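Local coordinates for 50S ribosomal protein L16 arginine hydroxylase (PDB 4CCL) that hydroxylates an arginine of ribosomal protein uL16 in a reaction that depends on iron(II), 2-oxoglutarate and oxygen, and so regulates growth, at residues B[26-31]-B[176-181]; B[113-118]-B[194-199]; B[137-142]-B[172-177]. All coordinates share one frame; numbering follows the deposited sequence.

Interaction 1 (B[26-31]-B[176-181]); sequences RGFNNF and GDILYI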
loop_
_atom_site.group_PDB
_atom_site.type_symbol
_atom_site.label_atom_id
_atom_site.label_comp_id
_atom_site.label_asym_id
_atom_site.label_seq_id
_atom_site.Cartn_x
_atom_site.Cartn_y
_atom_site.Cartn_z
ATOM N N ARG B 26 -30.733 16.784 29.591
ATOM C CA ARG B 26 -31.414 17.838 28.844
ATOM C C ARG B 26 -30.443 18.576 27.929
ATOM O O ARG B 26 -30.441 19.806 27.882
ATOM C CB ARG B 26 -32.092 18.832 29.791
ATOM C CG ARG B 26 -33.016 18.200 30.813
ATOM C CD ARG B 26 -34.461 18.164 30.340
ATOM N NE ARG B 26 -35.358 18.754 31.331
ATOM C CZ ARG B 26 -36.067 19.862 31.137
ATOM N NH1 ARG B 26 -35.998 20.502 29.978
ATOM N NH2 ARG B 26 -36.854 20.325 32.098
ATOM N N GLY B 27 -29.603 17.817 27.229
ATOM C CA GLY B 27 -28.694 18.386 26.249
ATOM C C GLY B 27 -29.504 19.177 25.246
ATOM O O GLY B 27 -29.118 20.272 24.837
ATOM N N PHE B 28 -30.641 18.611 24.861
ATOM C CA PHE B 28 -31.643 19.330 24.094
ATOM C C PHE B 28 -32.881 19.535 24.956
ATOM O O PHE B 28 -33.408 18.582 25.531
ATOM C CB PHE B 28 -32.014 18.561 22.827
ATOM C CG PHE B 28 -30.890 18.433 21.846
ATOM C CD1 PHE B 28 -30.500 19.515 21.076
ATOM C CD2 PHE B 28 -30.224 17.229 21.690
ATOM C CE1 PHE B 28 -29.466 19.400 20.171
ATOM C CE2 PHE B 28 -29.189 17.109 20.786
ATOM C CZ PHE B 28 -28.808 18.196 20.026
ATOM N N ASN B 29 -33.331 20.783 25.054
ATOM C CA ASN B 29 -34.561 21.103 25.767
ATOM C C ASN B 29 -35.767 20.927 24.860
ATOM O O ASN B 29 -35.730 21.328 23.694
ATOM C CB ASN B 29 -34.528 22.538 26.291
ATOM C CG ASN B 29 -33.416 22.772 27.291
ATOM O OD1 ASN B 29 -32.972 21.848 27.973
ATOM N ND2 ASN B 29 -32.965 24.016 27.389
ATOM N N ASN B 30 -36.834 20.352 25.410
ATOM C CA ASN B 30 -38.042 20.031 24.656
ATOM C C ASN B 30 -37.693 19.356 23.341
ATOM O O ASN B 30 -37.965 19.890 22.267
ATOM C CB ASN B 30 -38.863 21.295 24.394
ATOM C CG ASN B 30 -39.160 22.065 25.662
ATOM O OD1 ASN B 30 -38.718 23.201 25.830
ATOM N ND2 ASN B 30 -39.912 21.449 26.568
ATOM N N PHE B 31 -37.098 18.174 23.434
ATOM C CA PHE B 31 -36.543 17.526 22.257
ATOM C C PHE B 31 -37.637 16.954 21.370
ATOM O O PHE B 31 -38.453 16.141 21.802
ATOM C CB PHE B 31 -35.551 16.435 22.660
ATOM C CG PHE B 31 -34.938 15.713 21.494
ATOM C CD1 PHE B 31 -33.945 16.311 20.734
ATOM C CD2 PHE B 31 -35.351 14.434 21.159
ATOM C CE1 PHE B 31 -33.382 15.647 19.661
ATOM C CE2 PHE B 31 -34.791 13.767 20.090
ATOM C CZ PHE B 31 -33.806 14.373 19.341
ATOM N N GLY B 176 -33.995 14.055 25.090
ATOM C CA GLY B 176 -33.172 15.247 25.174
ATOM C C GLY B 176 -31.830 14.997 25.839
ATOM O O GLY B 176 -30.897 15.785 25.684
ATOM N N ASP B 177 -31.734 13.897 26.582
ATOM C CA ASP B 177 -30.489 13.532 27.248
ATOM C C ASP B 177 -29.457 13.012 26.252
ATOM O O ASP B 177 -29.801 12.409 25.232
ATOM C CB ASP B 177 -30.737 12.484 28.333
ATOM C CG ASP B 177 -31.656 12.982 29.429
ATOM O OD1 ASP B 177 -31.708 14.209 29.662
ATOM O OD2 ASP B 177 -32.325 12.141 30.061
ATOM N N ILE B 178 -28.187 13.259 26.555
ATOM C CA ILE B 178 -27.090 12.804 25.711
ATOM C C ILE B 178 -26.058 12.065 26.545
ATOM O O ILE B 178 -25.696 12.509 27.636
ATOM C CB ILE B 178 -26.392 13.982 25.015
ATOM C CG1 ILE B 178 -27.422 14.889 24.346
ATOM C CG2 ILE B 178 -25.381 13.479 23.994
ATOM C CD1 ILE B 178 -26.840 16.164 23.822
ATOM N N LEU B 179 -25.596 10.931 26.033
ATOM C CA LEU B 179 -24.518 10.191 26.666
ATOM C C LEU B 179 -23.270 10.244 25.788
ATOM O O LEU B 179 -23.232 9.633 24.720
ATOM C CB LEU B 179 -24.946 8.741 26.894
ATOM C CG LEU B 179 -23.890 7.749 27.383
ATOM C CD1 LEU B 179 -23.337 8.170 28.732
ATOM C CD2 LEU B 179 -24.473 6.345 27.456
ATOM N N TYR B 180 -22.250 10.971 26.239
ATOM C CA TYR B 180 -20.979 11.008 25.527
ATOM C C TYR B 180 -20.059 9.901 26.013
ATOM O O TYR B 180 -19.748 9.826 27.202
ATOM C CB TYR B 180 -20.261 12.350 25.687
ATOM C CG TYR B 180 -18.821 12.255 25.233
ATOM C CD1 TYR B 180 -18.510 12.148 23.885
ATOM C CD2 TYR B 180 -17.774 12.229 26.150
ATOM C CE1 TYR B 180 -17.201 12.038 23.458
ATOM C CE2 TYR B 180 -16.463 12.119 25.730
ATOM C CZ TYR B 180 -16.184 12.024 24.383
ATOM O OH TYR B 180 -14.885 11.915 23.954
ATOM N N ILE B 181 -19.660 9.032 25.090
ATOM C CA ILE B 181 -18.706 7.961 25.360
ATOM C C ILE B 181 -17.418 8.078 24.537
ATOM O O ILE B 181 -17.469 8.040 23.308
ATOM C CB ILE B 181 -19.335 6.580 25.116
ATOM C CG1 ILE B 181 -20.732 6.515 25.746
ATOM C CG2 ILE B 181 -18.431 5.490 25.668
ATOM C CD1 ILE B 181 -21.500 5.251 25.425
#
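Phe28 N gives its hydrogen to Gly176 O at 3.0 Å, nearly straight (172° at the hydrogen) and lying on a lone pair in the carbonyl plane. Two residues back, Arg26 N reaches across to the carboxylate of Asp177: OD1 stands 2.8 Å from that nitrogen and is met close to the line of its own C-O bond. Between these two bonds runs Gly27, where the methyl CD1 of Ile178 comes within 3.8 Å of Gly27 CA; a side-chain carbon on Gly27 would point straight into that methyl. The same CD1 also meets the Phe28 ring, 4.0 Å from CE2. Ile178 CG1 is anti to the carbonyl carbon (chi1 -50°) and CD1 extends from it, which carries the branch across to the loop. Farther along the loop, Phe31 lays its CB 3.7 Å from Gly176 CA.

Gly176 is buried, with Phe28 N and Phe31 CB against it. A CB on it would run into Phe28 O, and its backbone angles (phi 103°) by themselves ask for a residue without one. Farther out, Lys25 makes a salt bridge to Asp177 OD2 while Arg26 N holds OD1, which probably limits rotation of the carboxylate. Leu5, Leu96 and Ile134 pack on Phe28, Ile134 also on Phe31. The contact belongs to the edge of the larger antiparallel sheet of the JmjC fold, where outer strand 22-24 pairs with 178-181 and the loop leaving it packs against the type II beta turn from Glu174 to Asp177 that leads into strand 178-181.

Interaction 2 (B[113-118]-B[194-199]); sequences ISFSVP and NAMNYS. With SO4 (sulfate ion), chain L.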
loop_
_atom_site.group_PDB
_atom_site.type_symbol
_atom_site.label_atom_id
_atom_site.label_comp_id
_atom_site.label_asym_id
_atom_site.label_seq_id
_atom_site.Cartn_x
_atom_site.Cartn_y
_atom_site.Cartn_z
ATOM N N ILE B 113 -29.367 5.903 13.543
ATOM C CA ILE B 113 -30.549 5.873 14.403
ATOM C C ILE B 113 -30.943 4.446 14.761
ATOM O O ILE B 113 -30.918 3.563 13.909
ATOM C CB ILE B 113 -31.755 6.562 13.725
ATOM C CG1 ILE B 113 -31.408 8.003 13.361
ATOM C CG2 ILE B 113 -32.985 6.524 14.628
ATOM C CD1 ILE B 113 -32.546 8.770 12.730
ATOM N N SER B 114 -31.309 4.219 16.018
ATOM C CA SER B 114 -31.831 2.916 16.409
ATOM C C SER B 114 -33.220 3.032 17.027
ATOM O O SER B 114 -33.463 3.895 17.870
ATOM C CB SER B 114 -30.878 2.203 17.375
ATOM O OG SER B 114 -30.876 2.821 18.651
ATOM N N PHE B 115 -34.133 2.167 16.596
ATOM C CA PHE B 115 -35.433 2.043 17.242
ATOM C C PHE B 115 -35.503 0.710 17.963
ATOM O O PHE B 115 -35.293 -0.338 17.359
ATOM C CB PHE B 115 -36.578 2.145 16.231
ATOM C CG PHE B 115 -37.924 1.771 16.801
ATOM C CD1 PHE B 115 -38.603 2.638 17.642
ATOM C CD2 PHE B 115 -38.507 0.553 16.491
ATOM C CE1 PHE B 115 -39.836 2.296 18.166
ATOM C CE2 PHE B 115 -39.741 0.206 17.011
ATOM C CZ PHE B 115 -40.406 1.079 17.850
ATOM N N SER B 116 -35.801 0.747 19.256
ATOM C CA SER B 116 -35.866 -0.479 20.039
ATOM C C SER B 116 -37.154 -0.617 20.853
ATOM O O SER B 116 -37.575 0.311 21.539
ATOM C CB SER B 116 -34.642 -0.594 20.955
ATOM O OG SER B 116 -34.441 0.599 21.693
ATOM N N VAL B 117 -37.773 -1.788 20.762
ATOM C CA VAL B 117 -38.891 -2.154 21.622
ATOM C C VAL B 117 -38.280 -2.623 22.945
ATOM O O VAL B 117 -37.081 -2.894 22.986
ATOM C CB VAL B 117 -39.716 -3.276 20.974
ATOM C CG1 VAL B 117 -40.291 -2.806 19.650
ATOM C CG2 VAL B 117 -38.857 -4.507 20.780
ATOM N N PRO B 118 -39.080 -2.702 24.028
ATOM C CA PRO B 118 -38.522 -3.054 25.343
ATOM C C PRO B 118 -37.668 -4.320 25.337
ATOM O O PRO B 118 -38.069 -5.342 24.783
ATOM C CB PRO B 118 -39.771 -3.276 26.195
ATOM C CG PRO B 118 -40.772 -2.360 25.614
ATOM C CD PRO B 118 -40.502 -2.320 24.133
ATOM N N ASN B 194 -40.772 2.112 24.290
ATOM C CA ASN B 194 -40.381 2.124 22.882
ATOM C C ASN B 194 -39.463 3.311 22.643
ATOM O O ASN B 194 -39.825 4.448 22.934
ATOM C CB ASN B 194 -41.611 2.248 21.983
ATOM C CG ASN B 194 -42.155 0.904 21.540
ATOM O OD1 ASN B 194 -41.678 -0.149 21.959
ATOM N ND2 ASN B 194 -43.169 0.939 20.681
ATOM N N ALA B 195 -38.284 3.061 22.086
ATOM C CA ALA B 195 -37.234 4.069 22.122
ATOM C C ALA B 195 -36.554 4.383 20.792
ATOM O O ALA B 195 -36.373 3.513 19.939
ATOM C CB ALA B 195 -36.203 3.690 23.153
HETATM N N MSE B 196 -36.179 5.651 20.646
HETATM C CA MSE B 196 -35.395 6.122 19.514
HETATM C C MSE B 196 -34.089 6.736 20.013
HETATM O O MSE B 196 -34.093 7.618 20.874
HETATM C CB MSE B 196 -36.188 7.151 18.704
HETATM C CG MSE B 196 -37.346 6.554 17.925
HETATM SE SE MSE B 196 -36.788 5.835 16.198
HETATM C CE MSE B 196 -37.111 7.418 15.111
ATOM N N ASN B 197 -32.972 6.254 19.478
ATOM C CA ASN B 197 -31.661 6.776 19.842
ATOM C C ASN B 197 -30.912 7.299 18.627
ATOM O O ASN B 197 -30.925 6.680 17.558
ATOM C CB ASN B 197 -30.826 5.710 20.555
ATOM C CG ASN B 197 -31.012 5.732 22.060
ATOM O OD1 ASN B 197 -30.160 5.252 22.807
ATOM N ND2 ASN B 197 -32.127 6.295 22.513
ATOM N N TYR B 198 -30.256 8.442 18.800
ATOM C CA TYR B 198 -29.535 9.068 17.708
ATOM C C TYR B 198 -28.067 9.167 18.066
ATOM O O TYR B 198 -27.673 9.974 18.903
ATOM C CB TYR B 198 -30.096 10.466 17.443
ATOM C CG TYR B 198 -31.591 10.487 17.252
ATOM C CD1 TYR B 198 -32.449 10.492 18.346
ATOM C CD2 TYR B 198 -32.146 10.489 15.980
ATOM C CE1 TYR B 198 -33.816 10.501 18.181
ATOM C CE2 TYR B 198 -33.516 10.503 15.803
ATOM C CZ TYR B 198 -34.345 10.508 16.910
ATOM O OH TYR B 198 -35.707 10.517 16.745
ATOM N N SER B 199 -27.250 8.376 17.387
ATOM C CA SER B 199 -25.827 8.353 17.658
ATOM C C SER B 199 -25.073 9.217 16.659
ATOM O O SER B 199 -25.064 8.935 15.453
ATOM C CB SER B 199 -25.301 6.915 17.649
ATOM O OG SER B 199 -25.902 6.149 18.682
HETATM S S SO4 L . -27.778 1.696 19.966
HETATM O O1 SO4 L . -28.345 3.024 19.751
HETATM O O2 SO4 L . -26.320 1.767 19.934
HETATM O O3 SO4 L . -28.193 1.187 21.269
HETATM O O4 SO4 L . -28.253 0.806 18.911
#
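Ser114 and Asn197 face each other as a hydrogen-bonded antiparallel pair, each N-H giving to the other's carbonyl at 2.9 Å between N and O. Ser116 and Ala195 form the next such pair, their donors tilted slightly from the carbonyl planes. Ile113 with Tyr198 and Phe115 with Met196 are the non-hydrogen-bonded pairs, where CA-H groups point at carbonyls, as Phe115 CA does at Ala195 O (3.2 Å).

Apolar contacts gather on the face carrying Ile113, Phe115, Met196 and Tyr198. Ile113 and Tyr198 lie side by side: with chi2 at -178°, the isoleucine stretches out and brings CD1 to 3.7 Å from Tyr198 CE2, while its CG2 turns toward the selenium of selenomethionine Met196. That selenium sits obliquely beside the Phe115 ring in a Met-aromatic contact, 3.7 Å from Phe115 CB. Cut back to an alanine here, the Ile113 side chain would no longer reach the tyrosine ring or the selenium, which is likely to open a gap between them. Leu40 of helix 37-45 closes over this face, and Asp33 pairs with the Tyr198 hydroxyl.

Just before strand 195-202, Asn194 brings ND2 to the edge of Phe115, 4.0 Å from CZ, its amide 72° from the ring plane, and sets OD1 against Pro118 CD.

Polar contacts occupy the other face. Ser114 OG donates to O1 of a sulfate, probably from the crystallisation liquor, at 2.8 Å, and Asn197 CB flanks that hydroxyl. Ser114 is inferred to bind substrate, consistent with these neighbouring strands lining part of the substrate pocket of the JmjC double-stranded beta-helix.

Interaction 3 (B[137-142]-B[172-177]); sequences TGRRRW and ELEPGD. With SO4 (sulfate ion), chain L.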
loop_
_atom_site.group_PDB
_atom_site.type_symbol
_atom_site.label_atom_id
_atom_site.label_comp_id
_atom_site.label_asym_id
_atom_site.label_seq_id
_atom_site.Cartn_x
_atom_site.Cartn_y
_atom_site.Cartn_z
ATOM N N THR B 137 -37.744 9.820 21.626
ATOM C CA THR B 137 -38.968 9.341 22.261
ATOM C C THR B 137 -38.705 8.066 23.049
ATOM O O THR B 137 -37.873 7.247 22.660
ATOM C CB THR B 137 -40.060 9.005 21.226
ATOM O OG1 THR B 137 -39.665 7.851 20.473
ATOM C CG2 THR B 137 -40.295 10.169 20.283
ATOM N N GLY B 138 -39.415 7.905 24.159
ATOM C CA GLY B 138 -39.285 6.719 24.982
ATOM C C GLY B 138 -38.153 6.823 25.979
ATOM O O GLY B 138 -37.665 7.918 26.261
ATOM N N ARG B 139 -37.747 5.681 26.527
ATOM C CA ARG B 139 -36.667 5.642 27.507
ATOM C C ARG B 139 -35.800 4.397 27.363
ATOM O O ARG B 139 -36.283 3.327 26.987
ATOM C CB ARG B 139 -37.220 5.713 28.935
ATOM C CG ARG B 139 -37.822 7.056 29.315
ATOM C CD ARG B 139 -38.163 7.136 30.790
ATOM N NE ARG B 139 -38.923 5.980 31.248
ATOM C CZ ARG B 139 -38.473 5.096 32.131
ATOM N NH1 ARG B 139 -37.264 5.242 32.660
ATOM N NH2 ARG B 139 -39.234 4.070 32.490
ATOM N N ARG B 140 -34.515 4.546 27.666
ATOM C CA ARG B 140 -33.596 3.418 27.677
ATOM C C ARG B 140 -32.729 3.454 28.918
ATOM O O ARG B 140 -32.439 4.521 29.463
ATOM C CB ARG B 140 -32.692 3.426 26.445
ATOM C CG ARG B 140 -33.432 3.507 25.135
ATOM C CD ARG B 140 -32.505 3.295 23.960
ATOM N NE ARG B 140 -32.289 1.880 23.679
ATOM C CZ ARG B 140 -31.311 1.419 22.908
ATOM N NH1 ARG B 140 -30.448 2.261 22.354
ATOM N NH2 ARG B 140 -31.187 0.116 22.697
ATOM N N ARG B 141 -32.327 2.273 29.366
ATOM C CA ARG B 141 -31.319 2.157 30.398
ATOM C C ARG B 141 -29.971 2.047 29.709
ATOM O O ARG B 141 -29.758 1.150 28.889
ATOM C CB ARG B 141 -31.571 0.926 31.262
ATOM C CG ARG B 141 -30.549 0.721 32.366
ATOM C CD ARG B 141 -30.832 -0.567 33.114
ATOM N NE ARG B 141 -29.880 -0.812 34.192
ATOM C CZ ARG B 141 -29.871 -1.914 34.934
ATOM N NH1 ARG B 141 -30.762 -2.869 34.707
ATOM N NH2 ARG B 141 -28.973 -2.063 35.897
ATOM N N TRP B 142 -29.084 2.982 30.026
ATOM C CA TRP B 142 -27.722 2.984 29.519
ATOM C C TRP B 142 -26.716 2.739 30.634
ATOM O O TRP B 142 -26.821 3.294 31.738
ATOM C CB TRP B 142 -27.403 4.292 28.789
ATOM C CG TRP B 142 -27.794 4.261 27.351
ATOM C CD1 TRP B 142 -28.888 4.839 26.789
ATOM C CD2 TRP B 142 -27.087 3.591 26.289
ATOM N NE1 TRP B 142 -28.910 4.581 25.438
ATOM C CE2 TRP B 142 -27.840 3.833 25.111
ATOM C CE3 TRP B 142 -25.927 2.836 26.224
ATOM C CZ2 TRP B 142 -27.425 3.317 23.878
ATOM C CZ3 TRP B 142 -25.530 2.333 24.996
ATOM C CH2 TRP B 142 -26.282 2.578 23.839
ATOM N N GLU B 172 -31.239 5.936 33.444
ATOM C CA GLU B 172 -32.334 5.922 32.483
ATOM C C GLU B 172 -32.396 7.270 31.784
ATOM O O GLU B 172 -32.499 8.309 32.437
ATOM C CB GLU B 172 -33.660 5.654 33.186
ATOM C CG GLU B 172 -33.706 4.354 33.960
ATOM C CD GLU B 172 -34.930 4.259 34.849
ATOM O OE1 GLU B 172 -35.514 5.315 35.171
ATOM O OE2 GLU B 172 -35.311 3.129 35.221
ATOM N N LEU B 173 -32.339 7.257 30.458
ATOM C CA LEU B 173 -32.263 8.499 29.694
ATOM C C LEU B 173 -33.630 9.011 29.251
ATOM O O LEU B 173 -34.407 8.294 28.619
ATOM C CB LEU B 173 -31.326 8.339 28.492
ATOM C CG LEU B 173 -29.862 8.752 28.689
ATOM C CD1 LEU B 173 -29.304 8.245 30.007
ATOM C CD2 LEU B 173 -29.003 8.263 27.532
ATOM N N GLU B 174 -33.917 10.257 29.603
ATOM C CA GLU B 174 -35.145 10.914 29.185
ATOM C C GLU B 174 -34.880 11.575 27.835
ATOM O O GLU B 174 -33.726 11.832 27.495
ATOM C CB GLU B 174 -35.556 11.956 30.230
ATOM C CG GLU B 174 -35.416 11.491 31.681
ATOM C CD GLU B 174 -36.516 10.537 32.121
ATOM O OE1 GLU B 174 -37.321 10.111 31.268
ATOM O OE2 GLU B 174 -36.580 10.216 33.328
ATOM N N PRO B 175 -35.940 11.830 27.046
ATOM C CA PRO B 175 -35.751 12.514 25.760
ATOM C C PRO B 175 -35.020 13.846 25.911
ATOM O O PRO B 175 -35.387 14.660 26.758
ATOM C CB PRO B 175 -37.187 12.746 25.265
ATOM C CG PRO B 175 -38.076 12.487 26.455
ATOM C CD PRO B 175 -37.349 11.466 27.267
ATOM N N GLY B 176 -33.995 14.055 25.090
ATOM C CA GLY B 176 -33.172 15.247 25.174
ATOM C C GLY B 176 -31.830 14.997 25.839
ATOM O O GLY B 176 -30.897 15.785 25.684
ATOM N N ASP B 177 -31.734 13.897 26.582
ATOM C CA ASP B 177 -30.489 13.532 27.248
ATOM C C ASP B 177 -29.457 13.012 26.252
ATOM O O ASP B 177 -29.801 12.409 25.232
ATOM C CB ASP B 177 -30.737 12.484 28.333
ATOM C CG ASP B 177 -31.656 12.982 29.429
ATOM O OD1 ASP B 177 -31.708 14.209 29.662
ATOM O OD2 ASP B 177 -32.325 12.141 30.061
HETATM S S SO4 L . -27.778 1.696 19.966
HETATM O O1 SO4 L . -28.345 3.024 19.751
HETATM O O2 SO4 L . -26.320 1.767 19.934
HETATM O O3 SO4 L . -28.193 1.187 21.269
HETATM O O4 SO4 L . -28.253 0.806 18.911
#
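Gly138 O rests against the ring of Pro175, 3.7 Å from CD. That proline is the second residue of a type II beta turn from Glu174 to Asp177. Next comes Arg139, where a bend at chi3 (-49°) turns the guanidinium toward Glu172. NH1 makes a salt bridge to Glu172 OE1 at 3.1 Å, with that oxygen at the guanidinium edge and near its plane, although the two flat groups are turned 65° apart. Glu174 runs alongside the same arginine; Glu174 OE1 lies beside Arg139 CD, but Arg139 NE is 4.4 Å from that oxygen, too far for a salt bridge. NH2 has a further charged mate in Glu193, so the positive group sits among three acidic side chains that probably stabilise its charge.

Arg140 starts the regular strand: its carbonyl oxygen accepts Leu173 N at 2.9 Å, nearly in line with the C=O bond. Strand 140-145 is the middle one of the smaller, three-stranded antiparallel sheet of the JmjC double-stranded beta-helix, with 167-173 along one side and 187-191 along the other. The side chain of Arg140 leaves Leu173 and enters the pocket, where NH1 donates to sulfate O3 at 2.7 Å (161° at the hydrogen) and also to Asn197 OD1. Arg140 is inferred to bind substrate, and the anion is consistent with a carboxylate-binding position there.

Arg141 stands opposite Glu172 in a non-hydrogen-bonded pair, its CA 4.4 Å from the CA of Glu172, and sends its guanidinium away to Asp170. Trp142 turns inward again: CD1 meets Leu173 CD2 at 3.5 Å, CZ2 and CH2 border the sulfate, and NE1 reaches Asn197 OD1.

From the N terminus, the loop at 26-31 meets 176-181 only after 144 intervening residues, so interaction 1 closes a long loop. Segment 113-118, on strand 108-116, lies inside that loop but pairs with 194-199 beyond it: interactions 1 and 2 cross. Interaction 3, from 137-142 to 172-177, is nested within interaction 2 and shares Gly176 and Asp177 with interaction 1. Interaction 1 joins the loop after strand 22-24 to strand 178-181 of the larger sheet, to which interaction 2 also belongs; the Phe31 and Tyr198 rings touch. Interaction 3 lies in the smaller sheet; Leu179 of interaction 1 packs on its Trp142, and interactions 2 and 3 meet from the two sheets at the sulfate.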